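Local coordinates for kinesin-like protein Nod (Drosophila melanogaster, PDB 3DC4) that hydrolyses ATP and binds microtubules and their plus ends as a kinesin-family protein required for segregating non-exchange chromosomes in meiosis, at residues 148-161 / 218-232. Residues are numbered along the deposited sequence; the frame is centred on the assembly and turned at random.
Sequences DAIQVYASFIEIYN and SRSHAIVTIHVKSKT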
loop_
_atom_site.group_PDB
_atom_site.type_symbol
_atom_site.label_atom_id
_atom_site.label_comp_id
_atom_site.label_asym_id
_atom_site.label_seq_id
_atom_site.Cartn_x
_atom_site.Cartn_y
_atom_site.Cartn_z
ATOM N N ASP A 148 16.156 -4.484 -22.944
ATOM C CA ASP A 148 15.664 -5.846 -22.804
ATOM C C ASP A 148 14.139 -5.776 -22.860
ATOM O O ASP A 148 13.580 -4.684 -22.937
ATOM C CB ASP A 148 16.099 -6.430 -21.463
ATOM C CG ASP A 148 15.648 -5.575 -20.298
ATOM O OD1 ASP A 148 14.414 -5.373 -20.129
ATOM O OD2 ASP A 148 16.556 -5.104 -19.571
ATOM N N ALA A 149 13.466 -6.922 -22.798
ATOM C CA ALA A 149 12.009 -6.939 -22.832
ATOM C C ALA A 149 11.502 -6.956 -21.400
ATOM O O ALA A 149 12.170 -7.478 -20.506
ATOM C CB ALA A 149 11.498 -8.176 -23.580
ATOM N N ILE A 150 10.321 -6.386 -21.184
ATOM C CA ILE A 150 9.731 -6.337 -19.854
ATOM C C ILE A 150 8.447 -7.145 -19.827
ATOM O O ILE A 150 7.684 -7.137 -20.787
ATOM C CB ILE A 150 9.391 -4.884 -19.450
ATOM C CG1 ILE A 150 10.634 -3.999 -19.549
ATOM C CG2 ILE A 150 8.817 -4.865 -18.045
ATOM C CD1 ILE A 150 11.776 -4.432 -18.656
ATOM N N GLN A 151 8.222 -7.861 -18.733
ATOM C CA GLN A 151 6.996 -8.631 -18.582
ATOM C C GLN A 151 6.374 -8.249 -17.254
ATOM O O GLN A 151 7.085 -8.021 -16.277
ATOM C CB GLN A 151 7.280 -10.130 -18.625
ATOM C CG GLN A 151 7.809 -10.594 -19.975
ATOM C CD GLN A 151 7.840 -12.097 -20.088
ATOM O OE1 GLN A 151 8.605 -12.770 -19.393
ATOM N NE2 GLN A 151 6.997 -12.639 -20.954
ATOM N N VAL A 152 5.049 -8.191 -17.225
ATOM C CA VAL A 152 4.318 -7.802 -16.026
ATOM C C VAL A 152 3.510 -8.952 -15.435
ATOM O O VAL A 152 2.918 -9.751 -16.162
ATOM C CB VAL A 152 3.361 -6.633 -16.341
ATOM C CG1 VAL A 152 2.791 -6.054 -15.053
ATOM C CG2 VAL A 152 4.093 -5.575 -17.137
ATOM N N TYR A 153 3.496 -9.032 -14.109
ATOM C CA TYR A 153 2.768 -10.082 -13.412
ATOM C C TYR A 153 2.101 -9.519 -12.169
ATOM O O TYR A 153 2.357 -8.381 -11.774
ATOM C CB TYR A 153 3.715 -11.209 -12.982
ATOM C CG TYR A 153 4.547 -11.804 -14.096
ATOM C CD1 TYR A 153 5.699 -11.161 -14.557
ATOM C CD2 TYR A 153 4.176 -13.006 -14.693
ATOM C CE1 TYR A 153 6.463 -11.704 -15.590
ATOM C CE2 TYR A 153 4.926 -13.556 -15.725
ATOM C CZ TYR A 153 6.067 -12.902 -16.171
ATOM O OH TYR A 153 6.796 -13.442 -17.207
ATOM N N ALA A 154 1.247 -10.326 -11.558
ATOM C CA ALA A 154 0.563 -9.926 -10.340
ATOM C C ALA A 154 0.519 -11.116 -9.390
ATOM O O ALA A 154 0.345 -12.254 -9.822
ATOM C CB ALA A 154 -0.857 -9.461 -10.655
ATOM N N SER A 155 0.720 -10.845 -8.104
ATOM C CA SER A 155 0.630 -11.862 -7.070
ATOM C C SER A 155 -0.398 -11.323 -6.084
ATOM O O SER A 155 -0.586 -10.109 -5.985
ATOM C CB SER A 155 1.987 -12.110 -6.390
ATOM O OG SER A 155 2.552 -10.948 -5.812
ATOM N N PHE A 156 -1.100 -12.220 -5.400
ATOM C CA PHE A 156 -2.124 -11.829 -4.430
ATOM C C PHE A 156 -1.918 -12.670 -3.180
ATOM O O PHE A 156 -2.195 -13.871 -3.161
ATOM C CB PHE A 156 -3.529 -12.077 -5.000
ATOM C CG PHE A 156 -4.638 -11.324 -4.290
ATOM C CD1 PHE A 156 -4.528 -10.971 -2.947
ATOM C CD2 PHE A 156 -5.815 -11.004 -4.968
ATOM C CE1 PHE A 156 -5.573 -10.311 -2.285
ATOM C CE2 PHE A 156 -6.865 -10.346 -4.318
ATOM C CZ PHE A 156 -6.741 -10.000 -2.969
ATOM N N ILE A 157 -1.423 -12.025 -2.133
ATOM C CA ILE A 157 -1.162 -12.692 -0.871
ATOM C C ILE A 157 -2.068 -12.140 0.222
ATOM O O ILE A 157 -2.350 -10.938 0.271
ATOM C CB ILE A 157 0.310 -12.487 -0.459
ATOM C CG1 ILE A 157 1.225 -13.216 -1.445
ATOM C CG2 ILE A 157 0.543 -12.987 0.960
ATOM C CD1 ILE A 157 2.681 -12.863 -1.293
ATOM N N GLU A 158 -2.533 -13.033 1.086
ATOM C CA GLU A 158 -3.384 -12.658 2.205
ATOM C C GLU A 158 -2.689 -13.092 3.488
ATOM O O GLU A 158 -2.095 -14.165 3.542
ATOM C CB GLU A 158 -4.750 -13.349 2.095
ATOM C CG GLU A 158 -5.596 -13.290 3.368
ATOM C CD GLU A 158 -6.935 -13.994 3.221
ATOM O OE1 GLU A 158 -6.981 -15.071 2.593
ATOM O OE2 GLU A 158 -7.941 -13.477 3.747
ATOM N N ILE A 159 -2.739 -12.236 4.505
ATOM C CA ILE A 159 -2.143 -12.547 5.798
ATOM C C ILE A 159 -3.284 -12.633 6.807
ATOM O O ILE A 159 -3.840 -11.614 7.215
ATOM C CB ILE A 159 -1.131 -11.461 6.240
ATOM C CG1 ILE A 159 0.002 -11.364 5.214
ATOM C CG2 ILE A 159 -0.567 -11.797 7.624
ATOM C CD1 ILE A 159 1.075 -10.344 5.563
ATOM N N TYR A 160 -3.644 -13.863 7.171
ATOM C CA TYR A 160 -4.715 -14.129 8.126
ATOM C C TYR A 160 -4.088 -14.631 9.421
ATOM O O TYR A 160 -3.430 -15.670 9.431
ATOM C CB TYR A 160 -5.666 -15.195 7.566
ATOM C CG TYR A 160 -6.885 -15.456 8.422
ATOM C CD1 TYR A 160 -7.800 -14.439 8.687
ATOM C CD2 TYR A 160 -7.129 -16.718 8.967
ATOM C CE1 TYR A 160 -8.928 -14.669 9.473
ATOM C CE2 TYR A 160 -8.258 -16.960 9.757
ATOM C CZ TYR A 160 -9.150 -15.929 10.004
ATOM O OH TYR A 160 -10.267 -16.150 10.778
ATOM N N ASN A 161 -4.285 -13.889 10.507
ATOM C CA ASN A 161 -3.722 -14.257 11.803
ATOM C C ASN A 161 -2.232 -14.558 11.719
ATOM O O ASN A 161 -1.780 -15.623 12.142
ATOM C CB ASN A 161 -4.457 -15.468 12.381
ATOM C CG ASN A 161 -5.845 -15.120 12.880
ATOM O OD1 ASN A 161 -6.002 -14.330 13.811
ATOM N ND2 ASN A 161 -6.861 -15.708 12.261
ATOM N N SER A 218 -8.837 -11.802 14.228
ATOM C CA SER A 218 -9.909 -11.677 13.247
ATOM C C SER A 218 -9.562 -10.628 12.198
ATOM O O SER A 218 -10.420 -9.847 11.787
ATOM C CB SER A 218 -11.219 -11.294 13.941
ATOM O OG SER A 218 -11.646 -12.310 14.831
ATOM N N ARG A 219 -8.306 -10.618 11.759
ATOM C CA ARG A 219 -7.853 -9.649 10.763
ATOM C C ARG A 219 -7.300 -10.306 9.501
ATOM O O ARG A 219 -6.581 -11.305 9.568
ATOM C CB ARG A 219 -6.788 -8.731 11.374
ATOM C CG ARG A 219 -7.287 -7.853 12.520
ATOM C CD ARG A 219 -8.331 -6.850 12.034
ATOM N NE ARG A 219 -8.866 -6.030 13.119
ATOM C CZ ARG A 219 -9.629 -6.493 14.106
ATOM N NH1 ARG A 219 -10.067 -5.669 15.051
ATOM N NH2 ARG A 219 -9.959 -7.779 14.146
ATOM N N SER A 220 -7.636 -9.727 8.351
ATOM C CA SER A 220 -7.183 -10.233 7.058
ATOM C C SER A 220 -6.580 -9.119 6.202
ATOM O O SER A 220 -7.297 -8.240 5.735
ATOM C CB SER A 220 -8.355 -10.874 6.313
ATOM O OG SER A 220 -7.987 -11.227 4.991
ATOM N N HIS A 221 -5.267 -9.169 5.995
ATOM C CA HIS A 221 -4.570 -8.165 5.193
ATOM C C HIS A 221 -4.382 -8.672 3.775
ATOM O O HIS A 221 -4.216 -9.873 3.557
ATOM C CB HIS A 221 -3.201 -7.860 5.800
ATOM C CG HIS A 221 -3.243 -7.622 7.274
ATOM N ND1 HIS A 221 -3.842 -6.514 7.832
ATOM C CD2 HIS A 221 -2.793 -8.371 8.307
ATOM C CE1 HIS A 221 -3.760 -6.591 9.149
ATOM N NE2 HIS A 221 -3.129 -7.708 9.463
ATOM N N ALA A 222 -4.419 -7.761 2.809
ATOM C CA ALA A 222 -4.230 -8.143 1.415
ATOM C C ALA A 222 -3.045 -7.416 0.814
ATOM O O ALA A 222 -2.829 -6.231 1.073
ATOM C CB ALA A 222 -5.482 -7.854 0.615
ATOM N N ILE A 223 -2.283 -8.144 0.007
ATOM C CA ILE A 223 -1.116 -7.586 -0.648
ATOM C C ILE A 223 -1.109 -8.004 -2.111
ATOM O O ILE A 223 -0.796 -9.153 -2.440
ATOM C CB ILE A 223 0.178 -8.084 0.015
ATOM C CG1 ILE A 223 0.170 -7.682 1.497
ATOM C CG2 ILE A 223 1.392 -7.498 -0.701
ATOM C CD1 ILE A 223 1.152 -8.452 2.368
ATOM N N VAL A 224 -1.494 -7.087 -2.988
ATOM C CA VAL A 224 -1.490 -7.372 -4.414
ATOM C C VAL A 224 -0.251 -6.675 -4.946
ATOM O O VAL A 224 -0.067 -5.469 -4.768
ATOM C CB VAL A 224 -2.748 -6.827 -5.118
ATOM C CG1 VAL A 224 -2.649 -7.069 -6.611
ATOM C CG2 VAL A 224 -3.983 -7.512 -4.567
ATOM N N THR A 225 0.614 -7.448 -5.579
ATOM C CA THR A 225 1.848 -6.904 -6.104
ATOM C C THR A 225 1.950 -6.985 -7.610
ATOM O O THR A 225 1.735 -8.042 -8.208
ATOM C CB THR A 225 3.062 -7.628 -5.497
ATOM O OG1 THR A 225 3.094 -7.383 -4.089
ATOM C CG2 THR A 225 4.359 -7.140 -6.127
ATOM N N ILE A 226 2.261 -5.840 -8.208
ATOM C CA ILE A 226 2.463 -5.755 -9.640
ATOM C C ILE A 226 3.968 -5.930 -9.802
ATOM O O ILE A 226 4.752 -5.126 -9.291
ATOM C CB ILE A 226 2.033 -4.382 -10.186
ATOM C CG1 ILE A 226 0.512 -4.254 -10.102
ATOM C CG2 ILE A 226 2.518 -4.210 -11.621
ATOM C CD1 ILE A 226 -0.031 -2.925 -10.631
ATOM N N HIS A 227 4.358 -7.001 -10.487
ATOM C CA HIS A 227 5.764 -7.311 -10.715
ATOM C C HIS A 227 6.196 -6.909 -12.117
ATOM O O HIS A 227 5.518 -7.210 -13.101
ATOM C CB HIS A 227 6.014 -8.814 -10.556
ATOM C CG HIS A 227 5.669 -9.358 -9.203
ATOM N ND1 HIS A 227 6.621 -9.599 -8.234
ATOM C CD2 HIS A 227 4.482 -9.726 -8.664
ATOM C CE1 HIS A 227 6.034 -10.094 -7.158
ATOM N NE2 HIS A 227 4.736 -10.181 -7.392
ATOM N N VAL A 228 7.329 -6.224 -12.188
ATOM C CA VAL A 228 7.920 -5.782 -13.443
ATOM C C VAL A 228 9.213 -6.584 -13.536
ATOM O O VAL A 228 10.148 -6.367 -12.760
ATOM C CB VAL A 228 8.225 -4.268 -13.395
ATOM C CG1 VAL A 228 8.976 -3.835 -14.642
ATOM C CG2 VAL A 228 6.914 -3.489 -13.285
ATOM N N LYS A 229 9.250 -7.525 -14.478
ATOM C CA LYS A 229 10.401 -8.403 -14.648
ATOM C C LYS A 229 11.108 -8.330 -15.994
ATOM O O LYS A 229 10.469 -8.276 -17.043
ATOM C CB LYS A 229 9.976 -9.858 -14.409
ATOM C CG LYS A 229 9.577 -10.200 -12.980
ATOM C CD LYS A 229 9.377 -11.706 -12.834
ATOM C CE LYS A 229 9.229 -12.125 -11.377
ATOM N NZ LYS A 229 9.043 -13.597 -11.268
ATOM N N SER A 230 12.436 -8.331 -15.942
ATOM C CA SER A 230 13.274 -8.324 -17.136
ATOM C C SER A 230 14.319 -9.391 -16.858
ATOM O O SER A 230 14.391 -9.918 -15.747
ATOM C CB SER A 230 13.974 -6.979 -17.334
ATOM O OG SER A 230 15.144 -6.893 -16.538
ATOM N N LYS A 231 15.137 -9.690 -17.858
ATOM C CA LYS A 231 16.172 -10.703 -17.723
ATOM C C LYS A 231 17.124 -10.410 -16.569
ATOM O O LYS A 231 17.636 -11.328 -15.935
ATOM C CB LYS A 231 16.969 -10.803 -19.027
ATOM C CG LYS A 231 17.941 -11.962 -19.076
ATOM C CD LYS A 231 18.586 -12.092 -20.455
ATOM C CE LYS A 231 19.368 -10.844 -20.822
ATOM N NZ LYS A 231 20.047 -10.996 -22.131
ATOM N N THR A 232 17.348 -9.133 -16.281
ATOM C CA THR A 232 18.275 -8.762 -15.219
ATOM C C THR A 232 17.665 -7.970 -14.069
ATOM O O THR A 232 18.335 -7.729 -13.065
ATOM C CB THR A 232 19.425 -7.925 -15.780
ATOM O OG1 THR A 232 18.931 -6.623 -16.104
ATOM C CG2 THR A 232 19.989 -8.568 -17.044
HETATM O O HOH W 1 18.777 -5.229 -18.330
HETATM O O HOH W 2 10.487 -11.086 -18.472
HETATM O O HOH W 3 1.770 -9.958 -3.410
#
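Val224 sets one methyl, CG2, squarely over the Phe156 ring, 3.7 Å from its centroid and only 5° off the normal, a CH-pi contact between partners of a non-hydrogen-bonded pair. With CG anti to the backbone N (chi1 -162°), the Phe156 ring lies across Val224, and its CE1 comes within 3.8 Å of Ala222 CB. Strands 151-160 and 220-229 run antiparallel here, joined by paired backbone hydrogen bonds from Gln151-Lys229 to Ile159-His221. The packing is tight from the middle to the Ile159 end: helix 127-141 covers Val152, Val224 and Ile226, Leu167 and Leu189 lie on Phe156 and Ala154, and on the other face Ile159 CD1 meets Ile223 CD1 at 3.7 Å, beside helix 291-295. An alanine in place of Phe156 would probably leave Val224 CG2 without its aromatic partner and open a gap beside Ala222 CB. On the face of Ser155, Thr225 and His227, Ser155 OG lies at the edge of the His227 ring, hydrogen-bonded to NE2 at 2.8 Å, while a water links the same hydroxyl to Ile223 O and Thr225 OG1; Thr225 OG1 also bonds Asn238, and His234 bonds His227 ND1. At the Tyr160-Ser220 end, Ser220 OG donates to the anti lone pair of Glu158 OE2 (2.6 Å), a carboxylate also salt-bridged by Arg206 and Arg207. The Ala222 side chain is about 8 Å from the bound magnesium ion. The Gln151-Lys229 end is looser and more exposed: the Lys229 chain crosses the Tyr153 ring at about a right angle, CD 4.0 Å from CE1, its ammonium at most weakly attracted, and a water joins Gln151 OE1 to Lys229 O. These two strands are antiparallel neighbours in the central mixed sheet of the kinesin motor domain, a P-loop NTPase fold.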